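Local coordinates for protein agglutinin (Rhizoctonia solani, PDB 4G9M) that probably binds carbohydrate as a lectin of the ricin-type beta-trefoil class and assembles into a domain-swapped dimer, at residues 99-104 with 135-140. Sequence-based numbering, arbitrary orientation.
Sequences FAIEAA and QKWKFI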
loop_
_atom_site.group_PDB
_atom_site.type_symbol
_atom_site.label_atom_id
_atom_site.label_comp_id
_atom_site.label_asym_id
_atom_site.label_seq_id
_atom_site.Cartn_x
_atom_site.Cartn_y
_atom_site.Cartn_z
ATOM N N PHE B 99 -6.480 -3.836 2.502
ATOM C CA PHE B 99 -5.312 -3.016 2.776
ATOM C C PHE B 99 -5.128 -2.806 4.276
ATOM O O PHE B 99 -6.099 -2.656 5.020
ATOM C CB PHE B 99 -5.475 -1.634 2.111
ATOM C CG PHE B 99 -5.504 -1.664 0.591
ATOM C CD1 PHE B 99 -6.686 -1.897 -0.097
ATOM C CD2 PHE B 99 -4.336 -1.468 -0.134
ATOM C CE1 PHE B 99 -6.707 -1.925 -1.490
ATOM C CE2 PHE B 99 -4.350 -1.506 -1.525
ATOM C CZ PHE B 99 -5.535 -1.734 -2.197
ATOM N N ALA B 100 -3.875 -2.768 4.717
ATOM C CA ALA B 100 -3.560 -2.288 6.056
ATOM C C ALA B 100 -3.512 -0.770 6.033
ATOM O O ALA B 100 -3.114 -0.164 5.031
ATOM C CB ALA B 100 -2.224 -2.845 6.528
ATOM N N ILE B 101 -3.940 -0.152 7.130
ATOM C CA ILE B 101 -3.883 1.301 7.252
ATOM C C ILE B 101 -2.901 1.648 8.353
ATOM O O ILE B 101 -3.222 1.566 9.542
ATOM C CB ILE B 101 -5.265 1.904 7.546
ATOM C CG1 ILE B 101 -6.235 1.531 6.420
ATOM C CG2 ILE B 101 -5.156 3.417 7.686
ATOM C CD1 ILE B 101 -7.675 1.850 6.765
ATOM N N GLU B 102 -1.689 1.996 7.937
ATOM C CA GLU B 102 -0.538 2.143 8.829
ATOM C C GLU B 102 -0.362 3.590 9.245
ATOM O O GLU B 102 -0.536 4.488 8.432
ATOM C CB GLU B 102 0.741 1.764 8.067
ATOM C CG GLU B 102 1.452 0.514 8.482
ATOM C CD GLU B 102 2.716 0.283 7.668
ATOM O OE1 GLU B 102 3.250 1.259 7.091
ATOM O OE2 GLU B 102 3.173 -0.870 7.599
ATOM N N ALA B 103 0.017 3.836 10.496
ATOM C CA ALA B 103 0.410 5.194 10.873
ATOM C C ALA B 103 1.749 5.532 10.223
ATOM O O ALA B 103 2.760 4.863 10.485
ATOM C CB ALA B 103 0.509 5.311 12.403
ATOM N N ALA B 104 1.771 6.572 9.394
ATOM C CA ALA B 104 2.939 6.873 8.565
ATOM C C ALA B 104 4.188 7.183 9.384
ATOM O O ALA B 104 5.300 6.872 8.970
ATOM C CB ALA B 104 2.638 8.017 7.624
ATOM N N GLN B 135 -7.113 -6.319 11.126
ATOM C CA GLN B 135 -6.238 -5.184 10.836
ATOM C C GLN B 135 -6.139 -4.952 9.329
ATOM O O GLN B 135 -5.177 -4.351 8.840
ATOM C CB GLN B 135 -4.837 -5.431 11.406
ATOM C CG GLN B 135 -4.818 -5.946 12.833
ATOM C CD GLN B 135 -3.411 -6.106 13.357
ATOM O OE1 GLN B 135 -2.565 -6.748 12.719
ATOM N NE2 GLN B 135 -3.136 -5.498 14.513
ATOM N N LYS B 136 -7.130 -5.448 8.587
ATOM C CA LYS B 136 -7.171 -5.269 7.136
ATOM C C LYS B 136 -8.536 -4.739 6.777
ATOM O O LYS B 136 -9.536 -5.134 7.385
ATOM C CB LYS B 136 -6.922 -6.586 6.407
ATOM C CG LYS B 136 -5.521 -7.153 6.632
ATOM C CD LYS B 136 -5.457 -8.613 6.229
ATOM C CE LYS B 136 -4.224 -9.263 6.848
ATOM N NZ LYS B 136 -4.317 -10.747 6.786
ATOM N N TRP B 137 -8.575 -3.856 5.782
ATOM C CA TRP B 137 -9.802 -3.153 5.429
ATOM C C TRP B 137 -10.034 -3.204 3.930
ATOM O O TRP B 137 -9.106 -3.006 3.140
ATOM C CB TRP B 137 -9.716 -1.689 5.893
ATOM C CG TRP B 137 -9.469 -1.563 7.398
ATOM C CD1 TRP B 137 -8.254 -1.618 8.039
ATOM C CD2 TRP B 137 -10.453 -1.383 8.422
ATOM N NE1 TRP B 137 -8.430 -1.489 9.405
ATOM C CE2 TRP B 137 -9.769 -1.337 9.660
ATOM C CE3 TRP B 137 -11.851 -1.258 8.418
ATOM C CZ2 TRP B 137 -10.434 -1.166 10.869
ATOM C CZ3 TRP B 137 -12.508 -1.089 9.615
ATOM C CH2 TRP B 137 -11.795 -1.031 10.830
ATOM N N LYS B 138 -11.277 -3.487 3.542
ATOM C CA LYS B 138 -11.674 -3.406 2.147
ATOM C C LYS B 138 -11.981 -1.958 1.809
ATOM O O LYS B 138 -12.808 -1.327 2.466
ATOM C CB LYS B 138 -12.905 -4.271 1.860
ATOM C CG LYS B 138 -12.783 -5.730 2.295
ATOM C CD LYS B 138 -11.690 -6.442 1.533
ATOM C CE LYS B 138 -11.853 -6.241 0.040
ATOM N NZ LYS B 138 -10.535 -6.087 -0.619
ATOM N N PHE B 139 -11.318 -1.442 0.780
ATOM C CA PHE B 139 -11.551 -0.082 0.326
ATOM C C PHE B 139 -12.631 -0.071 -0.739
ATOM O O PHE B 139 -12.373 -0.375 -1.897
ATOM C CB PHE B 139 -10.253 0.541 -0.193
ATOM C CG PHE B 139 -9.415 1.162 0.892
ATOM C CD1 PHE B 139 -8.892 0.388 1.917
ATOM C CD2 PHE B 139 -9.154 2.527 0.885
ATOM C CE1 PHE B 139 -8.135 0.956 2.924
ATOM C CE2 PHE B 139 -8.373 3.103 1.893
ATOM C CZ PHE B 139 -7.867 2.313 2.904
ATOM N N ILE B 140 -13.846 0.267 -0.326
ATOM C CA ILE B 140 -14.968 0.332 -1.276
ATOM C C ILE B 140 -15.188 1.746 -1.805
ATOM O O ILE B 140 -15.738 2.598 -1.112
ATOM C CB ILE B 140 -16.276 -0.193 -0.635
ATOM C CG1 ILE B 140 -16.057 -1.591 -0.039
ATOM C CG2 ILE B 140 -17.397 -0.228 -1.667
ATOM C CD1 ILE B 140 -17.184 -2.042 0.856
HETATM O O HOH W 1 -5.096 -1.738 9.319
#
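A single antiparallel bridge in the core of this beta-trefoil joins Phe99 to Trp137, where strands 99-103 and 137-140 meet at a steep 100° and then part. Its hydrogen-bonded pair uses both backbone polar groups of each residue: Phe99 N gives to Trp137 O at 2.8 Å, and Trp137 N returns a bond to Phe99 O at 2.9 Å. Each donor is tilted out of the plane of the carbonyl it meets. Phe99 O also receives a CA-H...O contact from Lys136 CA.

Two residues further along the first strand, at Ile101, the strands have already separated too far for direct pairing, and a water fills in, accepting from Ile101 N and donating to Gln135 O (2.7 Å). Gln135 O lies against Ala100, whose small side chain is consistent with so close an approach.

Beside the bridge, four large side chains, Phe99, Ile101, Trp137 and Phe139, pack together, well suited to a buried site. With CG1 anti to its own carbonyl carbon (chi1 -59°), Ile101 sends its slender tip, CD1, over one face of the Trp137 indole, 4.1 Å from the centroid of the five-membered ring in a CH-pi contact. Ile101 CD1 also lies 3.9 Å from Phe139 CZ, while CG1 comes to the edge of that ring. Phe139 reaches Phe99 as well, CD1 to CD1 at 3.8 Å, with the two ring planes 73° apart.

Trp137 NE1 is satisfied by Leu111 O, and the Lys136 chain leads away from strand 99-103 to salt bridges with Asp96 and Asp133. Around this core, Ile92 of strand 90-94 touches both phenylalanines, Tyr10 of strand 8-14 meets Phe139 edge-to-face, and a strand of the second subunit pairs antiparallel with Phe139 and Ile140, carrying the sheet across the dimer interface.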